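Local coordinates for possible acyl-[acyl-carrier protein] desaturase DESA2 (acyl-[acp] desaturase) (stearoyl-acp desaturase) (Mycobacterium tuberculosis, PDB 1ZA0) that may act as a diiron acyl-[acyl-carrier protein] desaturase in mycobacterial fatty acid biosynthesis, putting a double bond into a carrier-bound acyl chain, at residues 23-28 with 104-109; 97-102 with 194-199; 111-116 with 179-184; 158-163 with 255-260. All blocks are in the same frame, centred on the assembly; numbering follows the deposited sequence. Where two conformers were deposited one is given.

How the interactions relate
Helix 9-27 at the N terminus is the first to be tied in: interaction 1 closes a loop of 75 residues by joining it to helix 95-121. Interaction 3 follows in series, binding a later part of helix 95-121 to helix 176-206. Interaction 2 joins the same two helices nearer the start of helix 95-121, so its loop encloses interaction 3, and it crosses interaction 1. Interaction 4 runs from helix 148-172 to helix 247-260 near the C terminus and crosses both interactions 2 and 3. Interactions 1 and 4 each hold a glutamate of the manganese site, while Phe196 of interaction 2 packs on Glu159 of interaction 4.

Interaction 1 (23-28 with 104-109); sequences TRHLDT and TAEEHL. With MN (manganese (II) ion), chain B.
Glu106 OE2 is gripped by two groups: His25 NE2 donates to it at 2.9 Å, and Arg102, one turn earlier on helix 95-121, forms a salt bridge with the same oxygen. The imidazole bond is nearly straight, with an N-H...O angle of 167°. OE2 lies close to the ring plane of His25 and is approached on its syn side, though somewhat out of the carboxylate plane; ring and carboxylate are turned 26° against each other. His25 swings its ring across the gap with CG anti to the backbone N (chi1 -174°), and Glu106 answers with a chain extended beyond CG. This His-carboxylate pair fastens helix 9-27 to helix 95-121 of the four-helix bundle that carries the metal site of these desaturases. The other oxygen, Glu106 OE1, accepts a hydrogen bond from NE2 of His192, whose ND1 binds manganese, making Glu106 a second-shell carboxylate that probably orients this ligand and renders it more electron-rich. Next in sequence, Glu107 bends at chi2 and binds manganese through OE2 at 2.1 Å. Its OE1 forms a salt bridge with Lys76 and accepts a weak bond from the metal-bound water.

Interaction 2 (97-102 with 194-199); sequences GRWLGR and EFFANL
Helices 95-121 and 176-206 stand well apart here, their nearest CA atoms, those of Trp99 and Phe195, lying 9.3 Å from each other, and aromatic rings fill the gap. Trp99 sends its indole across, the first torsion (chi1 170°) setting CG beside the carbonyl carbon, and Phe195 comes to meet it from the other helix. The two side chains run alongside each other head to tail, and the phenyl ring lies flat over one face of the indole. Ring centroids of the Trp99 five-membered ring and Phe195 are 3.6 Å apart with planes at 5°, a face-to-face stack. Trp99 CD2 sits over the centre of the phenyl ring, while Trp99 CE3 and Phe195 CE1 make the closest approach at 3.4 Å. Phe196 meets the indole differently. Trp99 and Phe196 form an offset edge-to-face pair, the indole giving its edge, with planes at 62°; Trp99 NE1 is 3.5 Å from Phe196 CZ. The three rings form an aromatic cluster inside the four-helix bundle, close to the metal site: Phe196 also packs on Glu159, a manganese ligand, and meets the ring of Trp103. His25 adds its ring edge-to-face with Trp99, linking the cluster to helix 9-27. The contact is wholly aromatic, so cohesion probably comes mostly from dispersion over the broad overlap with Phe195, with an electrostatic share at the Phe196 edge contact; the two together constrain how the indole can be turned.

Interaction 3 (111-116 with 179-184); sequences AIALRE and AGLIDR
Apolar contacts carry the whole of this meeting between Ala113 and Leu114 on helix 95-121 and Leu181 and Ile182 on helix 176-206. The tightest is between methyl ends: CD2 of Leu114 comes to 3.6 Å from CD1 of Ile182, the two side chains meeting nearly perpendicular. Leu181, its first torsion close to trans (chi1 -171°), reaches across and spreads its two branches over neighbouring residues. Its CD1 lies 4.0 Å from Ala113 CB, and its CD2 is 4.2 Å from Leu114 CD2. Contact with the backbone is limited to that same Leu181 CD1, which rests 3.8 Å from Ala113 O. As for the helices, their short segments run antiparallel, with an angle of 162° between directions and an axis separation of 10.8 Å; the nearest CA atoms, of Ala113 and Leu181, are 7.5 Å apart. This is core packing in the four-helix bundle, toward the end of helix 95-121 beyond the manganese ligand Glu107. Leu114 also packs on Leu72 of helix 63-77, and Ile182 continues onto Cys166, Leu169 and Ala170 of helix 148-172. All four touching residues are buried, and their methyl groups meet without directional bonds, which implies that fit of shape and exclusion of water hold this part of the interface together.

Interaction 4 (158-163 with 255-260); sequences YERCGA and SDRITA. With MN (manganese (II) ion), chain B.
One face of the Arg160 guanidinium lies over the backbone of helix 247-260, near Asp256 C and Arg257 N and offset toward its rim, while a water sits at its edge, in plane. The contact joins helix 148-172 of the metal-binding four-helix bundle to this C-terminal helix. Arg160 spans the gap at full stretch, trans at chi1 (-174°) and extended as far as NE; on the way its CD packs 3.7 Å from Arg257 CB. The guanidinium planes of Arg160 and Arg257 are 88° apart, and their NH1 atoms approach to 3.7 Å. Both NH1 atoms form salt bridges with OE2 of Glu193 on helix 176-206, a shared carboxylate that probably draws the two guanidinium groups together. Arg257, bent at chi2 and chi3, also makes a cation-pi contact with Trp261. Asp256 touches Arg160 through its CB, 3.5 Å from NH2, and directs OD1 to Gln252. The residue preceding Arg160, Glu159, turns to the metal instead and binds manganese with both carboxylate oxygens, OE1 at 2.3 Å and OE2 at 2.4 Å. Between Arg160 and Asp256 the charges do not meet directly; the edge water bridges them, accepting from Arg160 NH2 at 3.2 Å and donating to Asp256 OD2 at 2.7 Å.

Interaction 1 (23-28 with 104-109)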
# COMPACT_ATOMS: atom_id res chain seq x y z
N THR A 23 3.82 19.62 -7.19
CA THR A 23 2.92 20.74 -7.23
C THR A 23 1.47 20.32 -7.27
O THR A 23 0.62 20.84 -6.56
CB THR A 23 3.33 21.68 -8.49
OG1 THR A 23 4.68 22.12 -8.30
CG2 THR A 23 2.59 22.92 -8.45
N ARG A 24 1.13 19.40 -8.15
CA ARG A 24 -0.20 18.83 -8.13
C ARG A 24 -0.57 18.21 -6.76
O ARG A 24 -1.66 18.43 -6.23
CB ARG A 24 -0.30 17.75 -9.20
CG ARG A 24 -1.67 17.18 -9.35
CD ARG A 24 -1.75 15.99 -10.28
NE ARG A 24 -0.66 15.07 -10.07
CZ ARG A 24 -0.52 14.26 -9.03
NH1 ARG A 24 -1.45 14.24 -8.10
NH2 ARG A 24 0.53 13.42 -8.94
N HIS A 25 0.33 17.41 -6.23
CA HIS A 25 0.02 16.62 -5.00
C HIS A 25 -0.29 17.60 -3.85
O HIS A 25 -1.37 17.60 -3.29
CB HIS A 25 1.17 15.67 -4.75
CG HIS A 25 0.95 14.69 -3.62
ND1 HIS A 25 0.74 13.34 -3.84
CD2 HIS A 25 0.92 14.88 -2.28
CE1 HIS A 25 0.62 12.73 -2.67
NE2 HIS A 25 0.72 13.63 -1.70
N LEU A 26 0.59 18.56 -3.64
CA LEU A 26 0.33 19.66 -2.67
C LEU A 26 -0.92 20.48 -2.87
O LEU A 26 -1.65 20.77 -1.89
CB LEU A 26 1.54 20.57 -2.57
CG LEU A 26 2.84 19.94 -2.04
CD1 LEU A 26 3.98 20.91 -2.09
CD2 LEU A 26 2.68 19.47 -0.63
N ASP A 27 -1.24 20.88 -4.11
CA ASP A 27 -2.39 21.77 -4.36
C ASP A 27 -3.72 21.05 -4.23
O ASP A 27 -4.74 21.66 -4.04
CB ASP A 27 -2.34 22.41 -5.78
CG ASP A 27 -1.14 23.42 -5.98
OD1 ASP A 27 -0.38 23.79 -5.03
OD2 ASP A 27 -0.86 23.85 -7.13
N THR A 28 -3.71 19.73 -4.37
CA THR A 28 -4.91 18.91 -4.19
C THR A 28 -4.91 18.09 -2.86
O THR A 28 -5.76 17.26 -2.66
CB THR A 28 -5.12 17.97 -5.38
OG1 THR A 28 -3.98 17.11 -5.57
CG2 THR A 28 -5.28 18.85 -6.75
N THR A 104 7.22 9.23 2.20
CA THR A 104 7.58 8.57 3.46
C THR A 104 6.67 8.94 4.66
O THR A 104 6.27 8.08 5.40
CB THR A 104 9.07 8.87 3.79
OG1 THR A 104 9.83 8.30 2.71
CG2 THR A 104 9.54 8.07 5.01
N ALA A 105 6.41 10.20 4.85
CA ALA A 105 5.58 10.65 5.93
C ALA A 105 4.15 10.13 5.80
O ALA A 105 3.47 9.90 6.81
CB ALA A 105 5.54 12.21 5.94
N GLU A 106 3.63 10.06 4.55
CA GLU A 106 2.28 9.50 4.32
C GLU A 106 2.20 8.01 4.65
O GLU A 106 1.26 7.60 5.33
CB GLU A 106 1.78 9.79 2.93
CG GLU A 106 1.54 11.27 2.70
CD GLU A 106 0.99 11.61 1.28
OE1 GLU A 106 0.66 10.71 0.45
OE2 GLU A 106 0.81 12.81 1.04
N GLU A 107 3.19 7.25 4.22
CA GLU A 107 3.28 5.86 4.54
C GLU A 107 3.33 5.66 6.10
O GLU A 107 2.69 4.73 6.68
CB GLU A 107 4.52 5.23 3.91
CG GLU A 107 4.54 5.13 2.38
CD GLU A 107 3.43 4.23 1.85
OE1 GLU A 107 3.30 3.09 2.26
OE2 GLU A 107 2.65 4.68 1.07
N HIS A 108 4.14 6.46 6.73
CA HIS A 108 4.29 6.37 8.16
C HIS A 108 2.96 6.63 8.87
O HIS A 108 2.64 6.00 9.84
CB HIS A 108 5.25 7.43 8.67
CG HIS A 108 5.61 7.23 10.10
ND1 HIS A 108 6.30 8.17 10.82
CD2 HIS A 108 5.38 6.20 10.95
CE1 HIS A 108 6.53 7.71 12.04
NE2 HIS A 108 5.98 6.52 12.15
N LEU A 109 2.27 7.66 8.42
CA LEU A 109 0.97 8.05 8.91
C LEU A 109 -0.04 6.89 8.88
O LEU A 109 -0.75 6.68 9.87
CB LEU A 109 0.44 9.28 8.16
CG LEU A 109 -0.89 9.80 8.78
CD1 LEU A 109 -0.63 10.75 9.96
CD2 LEU A 109 -1.72 10.46 7.74
MN MN B . 1.54 4.08 -0.66
O HOH W 1 2.07 2.01 -0.31

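Interaction 2 (97-102 with 194-199)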
# COMPACT_ATOMS: atom_id res chain seq x y z
N GLY A 97 13.67 14.91 -3.51
CA GLY A 97 13.86 14.68 -2.09
C GLY A 97 12.64 15.15 -1.33
O GLY A 97 12.27 14.59 -0.29
N ARG A 98 12.06 16.20 -1.85
CA ARG A 98 10.84 16.77 -1.34
C ARG A 98 9.73 15.67 -1.49
O ARG A 98 9.04 15.40 -0.55
CB ARG A 98 10.48 18.07 -2.06
CG ARG A 98 10.96 19.34 -1.39
CD ARG A 98 10.41 20.62 -2.05
N TRP A 99 9.68 15.00 -2.62
CA TRP A 99 8.69 13.92 -2.79
C TRP A 99 8.98 12.75 -1.87
O TRP A 99 8.03 12.31 -1.18
CB TRP A 99 8.58 13.45 -4.23
CG TRP A 99 7.77 12.18 -4.42
CD1 TRP A 99 8.23 11.03 -4.99
CD2 TRP A 99 6.43 11.91 -4.03
NE1 TRP A 99 7.22 10.09 -5.04
CE2 TRP A 99 6.11 10.59 -4.46
CE3 TRP A 99 5.42 12.66 -3.43
CZ2 TRP A 99 4.86 9.99 -4.26
CZ3 TRP A 99 4.14 12.04 -3.24
CH2 TRP A 99 3.91 10.72 -3.62
N LEU A 100 10.21 12.23 -1.84
CA LEU A 100 10.47 11.02 -1.03
C LEU A 100 10.13 11.26 0.42
O LEU A 100 9.64 10.33 1.08
CB LEU A 100 11.89 10.40 -1.14
N GLY A 101 10.36 12.49 0.90
CA GLY A 101 10.12 12.88 2.28
C GLY A 101 8.62 12.91 2.54
O GLY A 101 8.16 12.37 3.55
N ARG A 102 7.88 13.53 1.62
CA ARG A 102 6.42 13.56 1.67
C ARG A 102 5.78 12.15 1.59
O ARG A 102 4.92 11.82 2.42
CB ARG A 102 5.82 14.49 0.64
CG ARG A 102 4.26 14.52 0.66
CD ARG A 102 3.66 15.06 1.92
NE ARG A 102 2.25 15.28 1.72
CZ ARG A 102 1.70 16.48 1.61
NH1 ARG A 102 2.45 17.55 1.76
NH2 ARG A 102 0.40 16.61 1.35
N GLU A 194 -0.25 7.36 -8.81
CA GLU A 194 -0.41 8.34 -9.90
C GLU A 194 0.99 9.00 -10.06
O GLU A 194 1.50 9.16 -11.14
CB GLU A 194 -1.44 9.40 -9.52
CG GLU A 194 -1.62 10.61 -10.44
CD GLU A 194 -2.71 11.54 -9.98
OE1 GLU A 194 -3.21 11.32 -8.84
OE2 GLU A 194 -3.13 12.49 -10.71
N PHE A 195 1.57 9.38 -8.94
CA PHE A 195 2.89 10.03 -8.91
C PHE A 195 3.95 9.14 -9.50
O PHE A 195 4.60 9.54 -10.49
CB PHE A 195 3.24 10.46 -7.48
CG PHE A 195 4.24 11.60 -7.39
CD1 PHE A 195 3.93 12.75 -6.69
CD2 PHE A 195 5.50 11.50 -7.93
CE1 PHE A 195 4.86 13.79 -6.55
CE2 PHE A 195 6.42 12.55 -7.82
CZ PHE A 195 6.09 13.70 -7.14
N PHE A 196 4.13 7.92 -8.97
CA PHE A 196 5.13 7.03 -9.54
C PHE A 196 4.83 6.68 -10.98
O PHE A 196 5.74 6.56 -11.83
CB PHE A 196 5.37 5.76 -8.72
CG PHE A 196 6.04 6.03 -7.39
CD1 PHE A 196 7.37 6.47 -7.35
CD2 PHE A 196 5.35 5.88 -6.21
CE1 PHE A 196 8.00 6.73 -6.14
CE2 PHE A 196 5.97 6.14 -4.98
CZ PHE A 196 7.29 6.59 -4.96
N ALA A 197 3.57 6.44 -11.27
CA ALA A 197 3.23 6.03 -12.63
C ALA A 197 3.52 7.18 -13.63
O ALA A 197 3.82 6.93 -14.78
CB ALA A 197 1.78 5.62 -12.72
N ASN A 198 3.33 8.43 -13.21
CA ASN A 198 3.60 9.54 -14.12
C ASN A 198 5.14 9.59 -14.43
O ASN A 198 5.54 9.92 -15.55
CB ASN A 198 3.07 10.87 -13.53
CG ASN A 198 1.56 10.98 -13.60
OD1 ASN A 198 0.93 10.20 -14.36
ND2 ASN A 198 0.95 11.98 -12.84
N LEU A 199 5.97 9.23 -13.45
CA LEU A 199 7.43 9.25 -13.62
C LEU A 199 7.78 8.18 -14.60
O LEU A 199 8.64 8.37 -15.46
CB LEU A 199 8.17 9.07 -12.31
CG LEU A 199 7.99 10.10 -11.23
CD1 LEU A 199 8.85 9.86 -9.97
CD2 LEU A 199 8.31 11.40 -11.78

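Interaction 3 (111-116 with 179-184)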
# COMPACT_ATOMS: atom_id res chain seq x y z
N ALA A 111 0.74 3.66 8.91
CA ALA A 111 1.18 2.69 9.92
C ALA A 111 0.73 3.16 11.35
O ALA A 111 0.24 2.36 12.15
CB ALA A 111 2.71 2.51 9.85
N ILE A 112 0.82 4.45 11.65
CA ILE A 112 0.43 4.91 12.98
C ILE A 112 -1.06 4.71 13.18
O ILE A 112 -1.51 4.25 14.24
CB ILE A 112 0.76 6.40 13.18
CG1 ILE A 112 2.30 6.64 13.16
CG2 ILE A 112 0.19 6.89 14.47
CD1 ILE A 112 2.61 8.19 12.81
N ALA A 113 -1.85 5.14 12.17
CA ALA A 113 -3.31 5.05 12.26
C ALA A 113 -3.72 3.57 12.48
O ALA A 113 -4.49 3.26 13.38
CB ALA A 113 -3.97 5.54 11.01
N LEU A 114 -3.18 2.66 11.68
CA LEU A 114 -3.54 1.26 11.80
C LEU A 114 -3.16 0.67 13.16
O LEU A 114 -3.95 -0.03 13.78
CB LEU A 114 -2.90 0.40 10.72
CG LEU A 114 -3.42 0.56 9.27
CD1 LEU A 114 -2.32 0.07 8.32
CD2 LEU A 114 -4.69 -0.28 9.04
N ARG A 115 -1.94 0.92 13.59
CA ARG A 115 -1.48 0.40 14.88
C ARG A 115 -2.32 0.91 16.03
O ARG A 115 -2.76 0.11 16.85
CB ARG A 115 -0.03 0.74 15.12
CG ARG A 115 0.59 0.13 16.36
CD ARG A 115 2.11 0.38 16.48
NE ARG A 115 2.86 -0.40 15.52
CZ ARG A 115 3.04 -1.70 15.60
NH1 ARG A 115 2.65 -2.38 16.66
NH2 ARG A 115 3.69 -2.31 14.63
N GLU A 116 -2.52 2.22 16.08
CA GLU A 116 -3.30 2.86 17.13
C GLU A 116 -4.76 2.41 17.17
O GLU A 116 -5.31 2.11 18.26
CB GLU A 116 -3.17 4.37 17.10
CG GLU A 116 -1.77 4.79 17.50
CD GLU A 116 -1.50 6.29 17.51
OE1 GLU A 116 -2.43 7.08 17.26
OE2 GLU A 116 -0.31 6.64 17.73
N ALA A 179 -13.64 1.83 8.50
CA ALA A 179 -13.95 2.00 7.10
C ALA A 179 -13.41 3.36 6.64
O ALA A 179 -12.82 3.44 5.59
CB ALA A 179 -15.45 1.88 6.84
N GLY A 180 -13.63 4.40 7.42
CA GLY A 180 -13.10 5.72 7.19
C GLY A 180 -11.58 5.79 7.08
O GLY A 180 -11.02 6.43 6.18
N LEU A 181 -10.94 5.10 7.99
CA LEU A 181 -9.47 5.03 8.05
C LEU A 181 -8.90 4.37 6.80
O LEU A 181 -7.99 4.91 6.13
CB LEU A 181 -9.07 4.24 9.30
CG LEU A 181 -7.57 4.23 9.67
CD1 LEU A 181 -7.48 3.68 11.10
CD2 LEU A 181 -6.79 3.34 8.80
N ILE A 182 -9.41 3.17 6.47
CA ILE A 182 -8.94 2.47 5.32
C ILE A 182 -9.25 3.23 4.00
O ILE A 182 -8.44 3.22 3.08
CB ILE A 182 -9.44 1.02 5.22
CG1 ILE A 182 -9.06 0.20 6.49
CG2 ILE A 182 -8.85 0.35 4.01
CD1 ILE A 182 -7.50 0.06 6.74
N ASP A 183 -10.41 3.85 3.93
CA ASP A 183 -10.72 4.69 2.77
C ASP A 183 -9.71 5.87 2.63
O ASP A 183 -9.33 6.19 1.51
CB ASP A 183 -12.13 5.21 2.96
CG ASP A 183 -12.51 6.22 1.94
OD1 ASP A 183 -12.87 5.79 0.81
OD2 ASP A 183 -12.52 7.41 2.21
N ARG A 184 -9.32 6.52 3.74
CA ARG A 184 -8.27 7.57 3.66
C ARG A 184 -6.98 7.01 3.09
O ARG A 184 -6.36 7.64 2.21
CB ARG A 184 -8.00 8.28 5.01
CG ARG A 184 -9.03 9.29 5.47
CD ARG A 184 -9.16 10.63 4.65
NE ARG A 184 -9.96 11.60 5.42
CZ ARG A 184 -9.92 12.94 5.33
NH1 ARG A 184 -10.71 13.66 6.12
NH2 ARG A 184 -9.11 13.56 4.47

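Interaction 4 (158-163 with 255-260)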
# COMPACT_ATOMS: atom_id res chain seq x y z
N TYR A 158 3.51 -1.55 -7.14
CA TYR A 158 3.37 -1.84 -5.74
C TYR A 158 2.33 -0.89 -5.10
O TYR A 158 1.46 -1.34 -4.37
CB TYR A 158 4.75 -1.74 -5.03
CG TYR A 158 4.69 -2.00 -3.53
CD1 TYR A 158 4.67 -3.31 -3.05
CD2 TYR A 158 4.61 -0.97 -2.61
CE1 TYR A 158 4.60 -3.59 -1.68
CE2 TYR A 158 4.55 -1.24 -1.22
CZ TYR A 158 4.53 -2.56 -0.78
OH TYR A 158 4.47 -2.89 0.57
N GLU A 159 2.38 0.39 -5.44
CA GLU A 159 1.34 1.31 -5.06
C GLU A 159 -0.01 0.98 -5.65
O GLU A 159 -1.02 1.15 -4.99
CB GLU A 159 1.72 2.76 -5.34
CG GLU A 159 2.92 3.21 -4.53
CD GLU A 159 2.49 3.45 -3.06
OE1 GLU A 159 1.28 3.16 -2.73
OE2 GLU A 159 3.27 3.95 -2.27
N ARG A 160 -0.05 0.46 -6.86
CA ARG A 160 -1.34 0.07 -7.41
C ARG A 160 -1.90 -1.14 -6.63
O ARG A 160 -3.06 -1.18 -6.37
CB ARG A 160 -1.23 -0.29 -8.89
CG ARG A 160 -2.61 -0.56 -9.55
CD ARG A 160 -2.55 -0.66 -11.07
NE ARG A 160 -3.85 -0.60 -11.71
CZ ARG A 160 -4.39 0.43 -12.33
NH1 ARG A 160 -3.78 1.60 -12.43
NH2 ARG A 160 -5.60 0.28 -12.85
N CYS A 161 -1.05 -2.10 -6.29
CA CYS A 161 -1.44 -3.20 -5.40
C CYS A 161 -2.03 -2.66 -4.09
O CYS A 161 -3.10 -3.11 -3.68
CB CYS A 161 -0.27 -4.12 -5.06
SG CYS A 161 0.40 -4.98 -6.48
N GLY A 162 -1.34 -1.72 -3.45
CA GLY A 162 -1.83 -1.00 -2.27
C GLY A 162 -3.20 -0.40 -2.47
O GLY A 162 -4.05 -0.51 -1.58
N ALA A 163 -3.40 0.25 -3.60
CA ALA A 163 -4.64 0.96 -3.88
C ALA A 163 -5.83 -0.02 -4.06
O ALA A 163 -6.87 0.23 -3.47
CB ALA A 163 -4.50 1.85 -5.08
N SER A 255 -2.36 -6.29 -15.72
CA SER A 255 -2.95 -5.99 -17.03
C SER A 255 -3.46 -4.56 -17.15
O SER A 255 -3.15 -3.89 -18.11
CB SER A 255 -4.10 -6.96 -17.29
OG SER A 255 -4.66 -6.77 -18.57
N ASP A 256 -4.23 -4.09 -16.19
CA ASP A 256 -4.71 -2.72 -16.19
C ASP A 256 -3.58 -1.66 -16.16
O ASP A 256 -3.72 -0.62 -16.76
CB ASP A 256 -5.64 -2.42 -15.03
CG ASP A 256 -6.87 -3.35 -14.95
OD1 ASP A 256 -7.28 -3.95 -15.97
OD2 ASP A 256 -7.47 -3.49 -13.85
N ARG A 257 -2.51 -1.91 -15.43
CA ARG A 257 -1.46 -0.93 -15.31
C ARG A 257 -0.70 -0.84 -16.66
O ARG A 257 -0.36 0.24 -17.12
CB ARG A 257 -0.54 -1.32 -14.16
CG ARG A 257 0.62 -0.42 -13.91
CD ARG A 257 0.20 0.92 -13.52
NE ARG A 257 0.15 1.82 -14.66
CZ ARG A 257 -0.34 3.02 -14.62
NH1 ARG A 257 -0.84 3.50 -13.47
NH2 ARG A 257 -0.29 3.79 -15.69
N ILE A 258 -0.46 -1.97 -17.26
CA ILE A 258 0.23 -2.01 -18.59
C ILE A 258 -0.61 -1.27 -19.61
O ILE A 258 -0.10 -0.44 -20.35
CB ILE A 258 0.45 -3.49 -18.99
CG1 ILE A 258 1.55 -4.07 -18.14
CG2 ILE A 258 0.80 -3.62 -20.51
CD1 ILE A 258 1.64 -5.54 -18.17
N THR A 259 -1.92 -1.54 -19.58
CA THR A 259 -2.89 -0.94 -20.46
C THR A 259 -2.94 0.57 -20.28
O THR A 259 -2.93 1.31 -21.27
CB THR A 259 -4.31 -1.62 -20.22
OG1 THR A 259 -4.24 -3.03 -20.53
CG2 THR A 259 -5.41 -1.06 -21.12
N ALA A 260 -2.95 1.03 -19.02
CA ALA A 260 -3.02 2.43 -18.69
C ALA A 260 -1.76 3.20 -19.17
O ALA A 260 -1.84 4.40 -19.35
CB ALA A 260 -3.23 2.62 -17.19
MN MN B . 1.54 4.08 -0.66
O HOH W 2 -6.50 -2.46 -11.58
O HOH W 1 2.07 2.01 -0.31